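Local coordinates for telomerase reverse transcriptase (Candida albicans SC5314, PDB 6ZDQ), which probably extends chromosome ends as a reverse transcriptase, copying a template within the telomerase RNA into telomeric DNA repeats, at residues Ser306-Arg318 with Phe545-Arg559. Numbering follows the deposited sequence.
Sequences SSSDVAEKISDYR and FVGLEVNTTDLSIKR
With CG1 swung opposite its backbone N (chi1 -177°), V310 meets F545 across the contact, while I314, at chi1 -59° and with an extended chi2, extends CD1 toward V550 CG2. The motif is a helix laid over a β-hairpin in the reverse transcriptase domain: helix 307-318 runs almost along strand 548-551 (10°) and nearly antiparallel to strand 556-559. V310 CG1 reaches the edge of the F545 ring, 3.7 Å from F545 CE2, and the V310 side chain lies roughly perpendicular to that of F545. The next residue, A311, sets CB 3.6 Å from L548 CD1. One helical turn on from V310, I314 CD1 and V550 CG2 touch tip to tip at 3.8 Å, and I314 CG2 leans more loosely on I557 and L555. No hydrogen bond joins the two segments; the middle of the interface is apolar, and L498 of the neighbouring strand 496-501 also touches I314 and F545. Near the hairpin turn, R318 and L555 run alongside one another with opposed directions, R318 CG 3.7 Å from L555 CB. S315 O lies over one face of the R318 guanidinium, toward its rim, and R318 CD packs 3.5 Å from D554 O.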
loop_
_atom_site.group_PDB
_atom_site.type_symbol
_atom_site.label_atom_id
_atom_site.label_comp_id
_atom_site.label_asym_id
_atom_site.label_seq_id
_atom_site.Cartn_x
_atom_site.Cartn_y
_atom_site.Cartn_z
ATOM N N SER A 306 -7.089 13.698 1.039
ATOM C CA SER A 306 -5.763 13.315 1.513
ATOM C C SER A 306 -5.592 13.792 2.946
ATOM O O SER A 306 -6.240 14.750 3.376
ATOM C CB SER A 306 -4.650 13.896 0.630
ATOM O OG SER A 306 -4.633 15.311 0.683
ATOM N N SER A 307 -4.717 13.103 3.682
ATOM C CA SER A 307 -4.403 13.522 5.043
ATOM C C SER A 307 -3.688 14.867 5.065
ATOM O O SER A 307 -3.783 15.602 6.055
ATOM C CB SER A 307 -3.554 12.456 5.738
ATOM O OG SER A 307 -3.237 12.841 7.064
ATOM N N SER A 308 -2.970 15.203 3.991
ATOM C CA SER A 308 -2.280 16.487 3.930
ATOM C C SER A 308 -3.267 17.645 3.890
ATOM O O SER A 308 -3.036 18.688 4.514
ATOM C CB SER A 308 -1.356 16.527 2.712
ATOM O OG SER A 308 -0.746 17.799 2.576
ATOM N N ASP A 309 -4.372 17.484 3.156
ATOM C CA ASP A 309 -5.376 18.540 3.084
ATOM C C ASP A 309 -6.008 18.813 4.443
ATOM O O ASP A 309 -6.381 19.955 4.731
ATOM C CB ASP A 309 -6.453 18.175 2.063
ATOM C CG ASP A 309 -5.909 18.069 0.655
ATOM O OD1 ASP A 309 -4.683 18.231 0.475
ATOM O OD2 ASP A 309 -6.708 17.826 -0.273
ATOM N N VAL A 310 -6.144 17.785 5.284
ATOM C CA VAL A 310 -6.722 17.981 6.612
ATOM C C VAL A 310 -5.851 18.924 7.432
ATOM O O VAL A 310 -6.348 19.855 8.076
ATOM C CB VAL A 310 -6.909 16.632 7.329
ATOM C CG1 VAL A 310 -7.571 16.846 8.683
ATOM C CG2 VAL A 310 -7.724 15.678 6.476
ATOM N N ALA A 311 -4.537 18.692 7.422
ATOM C CA ALA A 311 -3.632 19.545 8.184
ATOM C C ALA A 311 -3.656 20.977 7.666
ATOM O O ALA A 311 -3.612 21.931 8.452
ATOM C CB ALA A 311 -2.214 18.979 8.139
ATOM N N GLU A 312 -3.729 21.149 6.344
ATOM C CA GLU A 312 -3.772 22.492 5.778
ATOM C C GLU A 312 -5.082 23.194 6.118
ATOM O O GLU A 312 -5.092 24.400 6.390
ATOM C CB GLU A 312 -3.568 22.432 4.264
ATOM C CG GLU A 312 -2.770 23.599 3.703
ATOM C CD GLU A 312 -1.332 23.606 4.190
ATOM O OE1 GLU A 312 -0.705 22.526 4.211
ATOM O OE2 GLU A 312 -0.832 24.691 4.557
ATOM N N LYS A 313 -6.198 22.459 6.105
ATOM C CA LYS A 313 -7.478 23.049 6.490
ATOM C C LYS A 313 -7.447 23.536 7.935
ATOM O O LYS A 313 -7.998 24.597 8.252
ATOM C CB LYS A 313 -8.606 22.037 6.291
ATOM C CG LYS A 313 -8.969 21.763 4.840
ATOM C CD LYS A 313 -9.721 22.926 4.219
ATOM C CE LYS A 313 -10.144 22.608 2.792
ATOM N NZ LYS A 313 -10.868 23.746 2.158
ATOM N N ILE A 314 -6.816 22.768 8.827
ATOM C CA ILE A 314 -6.694 23.193 10.218
ATOM C C ILE A 314 -5.755 24.389 10.330
ATOM O O ILE A 314 -5.981 25.300 11.135
ATOM C CB ILE A 314 -6.227 22.015 11.094
ATOM C CG1 ILE A 314 -7.221 20.856 11.001
ATOM C CG2 ILE A 314 -6.059 22.453 12.542
ATOM C CD1 ILE A 314 -6.825 19.648 11.819
ATOM N N SER A 315 -4.689 24.407 9.525
ATOM C CA SER A 315 -3.775 25.545 9.542
ATOM C C SER A 315 -4.443 26.810 9.016
ATOM O O SER A 315 -4.133 27.913 9.482
ATOM C CB SER A 315 -2.521 25.225 8.728
ATOM O OG SER A 315 -1.804 24.146 9.301
ATOM N N ASP A 316 -5.353 26.676 8.048
ATOM C CA ASP A 316 -6.091 27.837 7.565
ATOM C C ASP A 316 -7.043 28.365 8.629
ATOM O O ASP A 316 -7.200 29.581 8.785
ATOM C CB ASP A 316 -6.855 27.483 6.290
ATOM C CG ASP A 316 -5.940 27.058 5.160
ATOM O OD1 ASP A 316 -4.706 27.069 5.359
ATOM O OD2 ASP A 316 -6.455 26.709 4.077
ATOM N N TYR A 317 -7.690 27.463 9.372
ATOM C CA TYR A 317 -8.604 27.891 10.424
ATOM C C TYR A 317 -7.854 28.543 11.579
ATOM O O TYR A 317 -8.346 29.507 12.178
ATOM C CB TYR A 317 -9.430 26.704 10.915
ATOM C CG TYR A 317 -10.656 27.103 11.702
ATOM C CD1 TYR A 317 -11.662 27.860 11.118
ATOM C CD2 TYR A 317 -10.816 26.711 13.023
ATOM C CE1 TYR A 317 -12.786 28.225 11.831
ATOM C CE2 TYR A 317 -11.938 27.071 13.743
ATOM C CZ TYR A 317 -12.920 27.827 13.143
ATOM O OH TYR A 317 -14.039 28.187 13.858
ATOM N N ARG A 318 -6.675 28.018 11.919
ATOM C CA ARG A 318 -5.851 28.645 12.948
ATOM C C ARG A 318 -5.509 30.083 12.577
ATOM O O ARG A 318 -5.622 30.994 13.406
ATOM C CB ARG A 318 -4.575 27.831 13.170
ATOM C CG ARG A 318 -3.759 28.292 14.366
ATOM C CD ARG A 318 -2.352 27.715 14.354
ATOM N NE ARG A 318 -1.524 28.307 13.307
ATOM C CZ ARG A 318 -1.200 27.697 12.171
ATOM N NH1 ARG A 318 -1.630 26.465 11.934
ATOM N NH2 ARG A 318 -0.441 28.315 11.276
ATOM N N PHE A 545 -6.649 12.952 15.066
ATOM C CA PHE A 545 -7.785 12.753 14.169
ATOM C C PHE A 545 -7.466 11.769 13.048
ATOM O O PHE A 545 -8.027 10.670 13.005
ATOM C CB PHE A 545 -8.229 14.109 13.601
ATOM C CG PHE A 545 -9.255 14.013 12.512
ATOM C CD1 PHE A 545 -10.462 13.383 12.741
ATOM C CD2 PHE A 545 -9.015 14.562 11.259
ATOM C CE1 PHE A 545 -11.412 13.286 11.745
ATOM C CE2 PHE A 545 -9.969 14.468 10.260
ATOM C CZ PHE A 545 -11.164 13.830 10.505
ATOM N N VAL A 546 -6.539 12.125 12.165
ATOM C CA VAL A 546 -6.036 11.183 11.171
ATOM C C VAL A 546 -4.527 11.340 11.091
ATOM O O VAL A 546 -4.022 12.286 10.473
ATOM C CB VAL A 546 -6.650 11.391 9.773
ATOM C CG1 VAL A 546 -6.021 10.419 8.781
ATOM C CG2 VAL A 546 -8.158 11.220 9.800
ATOM N N GLY A 547 -3.799 10.417 11.719
ATOM C CA GLY A 547 -2.351 10.382 11.650
ATOM C C GLY A 547 -1.666 11.657 12.094
ATOM O O GLY A 547 -0.452 11.799 11.929
ATOM N N LEU A 548 -2.432 12.594 12.652
ATOM C CA LEU A 548 -1.936 13.902 13.053
ATOM C C LEU A 548 -2.281 14.141 14.514
ATOM O O LEU A 548 -3.356 13.748 14.975
ATOM C CB LEU A 548 -2.539 15.020 12.184
ATOM C CG LEU A 548 -2.257 14.988 10.681
ATOM C CD1 LEU A 548 -3.155 15.976 9.950
ATOM C CD2 LEU A 548 -0.794 15.286 10.402
ATOM N N GLU A 549 -1.378 14.799 15.233
ATOM C CA GLU A 549 -1.562 15.107 16.650
ATOM C C GLU A 549 -1.815 16.608 16.765
ATOM O O GLU A 549 -0.886 17.402 16.918
ATOM C CB GLU A 549 -0.351 14.668 17.471
ATOM C CG GLU A 549 -0.498 14.875 18.971
ATOM C CD GLU A 549 0.551 14.119 19.763
ATOM O OE1 GLU A 549 0.947 13.018 19.324
ATOM O OE2 GLU A 549 0.983 14.625 20.821
ATOM N N VAL A 550 -3.086 16.991 16.689
ATOM C CA VAL A 550 -3.473 18.397 16.736
ATOM C C VAL A 550 -3.580 18.827 18.193
ATOM O O VAL A 550 -4.417 18.314 18.943
ATOM C CB VAL A 550 -4.795 18.632 15.992
ATOM C CG1 VAL A 550 -5.121 20.118 15.948
ATOM C CG2 VAL A 550 -4.729 18.049 14.587
ATOM N N ASN A 551 -2.732 19.771 18.595
ATOM C CA ASN A 551 -2.728 20.254 19.968
ATOM C C ASN A 551 -3.890 21.212 20.197
ATOM O O ASN A 551 -4.048 22.197 19.469
ATOM C CB ASN A 551 -1.400 20.940 20.289
ATOM C CG ASN A 551 -0.235 19.969 20.319
ATOM O OD1 ASN A 551 0.687 20.062 19.507
ATOM N ND2 ASN A 551 -0.271 19.031 21.259
ATOM N N THR A 552 -4.700 20.916 21.209
ATOM C CA THR A 552 -5.857 21.740 21.525
ATOM C C THR A 552 -5.422 23.096 22.078
ATOM O O THR A 552 -4.337 23.240 22.652
ATOM C CB THR A 552 -6.754 21.020 22.536
ATOM O OG1 THR A 552 -6.874 19.640 22.167
ATOM C CG2 THR A 552 -8.144 21.638 22.572
ATOM N N THR A 553 -6.281 24.098 21.882
ATOM C CA THR A 553 -6.181 25.472 22.375
ATOM C C THR A 553 -5.086 26.285 21.690
ATOM O O THR A 553 -4.939 27.475 21.999
ATOM C CB THR A 553 -5.965 25.545 23.896
ATOM O OG1 THR A 553 -4.689 24.986 24.233
ATOM C CG2 THR A 553 -7.061 24.782 24.630
ATOM N N ASP A 554 -4.309 25.693 20.783
ATOM C CA ASP A 554 -3.411 26.451 19.920
ATOM C C ASP A 554 -3.430 25.990 18.469
ATOM O O ASP A 554 -2.887 26.697 17.612
ATOM C CB ASP A 554 -1.969 26.397 20.448
ATOM C CG ASP A 554 -1.373 25.009 20.378
ATOM O OD1 ASP A 554 -2.137 24.025 20.462
ATOM O OD2 ASP A 554 -0.136 24.902 20.243
ATOM N N LEU A 555 -4.019 24.828 18.172
ATOM C CA LEU A 555 -4.130 24.294 16.814
ATOM C C LEU A 555 -2.766 24.093 16.157
ATOM O O LEU A 555 -2.631 24.209 14.936
ATOM C CB LEU A 555 -5.021 25.177 15.937
ATOM C CG LEU A 555 -6.496 25.233 16.338
ATOM C CD1 LEU A 555 -7.290 26.051 15.332
ATOM C CD2 LEU A 555 -7.074 23.832 16.473
ATOM N N SER A 556 -1.747 23.789 16.957
ATOM C CA SER A 556 -0.447 23.398 16.430
ATOM C C SER A 556 -0.448 21.896 16.190
ATOM O O SER A 556 -0.856 21.124 17.062
ATOM C CB SER A 556 0.674 23.780 17.398
ATOM O OG SER A 556 0.659 25.169 17.679
ATOM N N ILE A 557 0.007 21.485 15.012
ATOM C CA ILE A 557 -0.044 20.086 14.615
ATOM C C ILE A 557 1.369 19.524 14.556
ATOM O O ILE A 557 2.347 20.247 14.332
ATOM C CB ILE A 557 -0.773 19.902 13.265
ATOM C CG1 ILE A 557 0.033 20.519 12.119
ATOM C CG2 ILE A 557 -2.166 20.514 13.322
ATOM C CD1 ILE A 557 0.783 19.502 11.285
ATOM N N LYS A 558 1.467 18.214 14.769
ATOM C CA LYS A 558 2.709 17.474 14.597
ATOM C C LYS A 558 2.346 16.039 14.246
ATOM O O LYS A 558 1.503 15.431 14.911
ATOM C CB LYS A 558 3.589 17.533 15.854
ATOM C CG LYS A 558 2.888 17.164 17.153
ATOM C CD LYS A 558 3.860 17.221 18.323
ATOM C CE LYS A 558 3.193 16.809 19.625
ATOM N NZ LYS A 558 2.084 17.729 19.994
ATOM N N ARG A 559 2.972 15.512 13.198
ATOM C CA ARG A 559 2.561 14.230 12.640
ATOM C C ARG A 559 2.869 13.089 13.604
ATOM O O ARG A 559 3.961 13.021 14.176
ATOM C CB ARG A 559 3.256 13.999 11.298
ATOM C CG ARG A 559 3.012 12.626 10.695
ATOM C CD ARG A 559 3.510 12.552 9.261
ATOM N NE ARG A 559 2.569 13.161 8.326
ATOM C CZ ARG A 559 1.611 12.490 7.693
ATOM N NH1 ARG A 559 1.470 11.187 7.894
ATOM N NH2 ARG A 559 0.796 13.120 6.860
#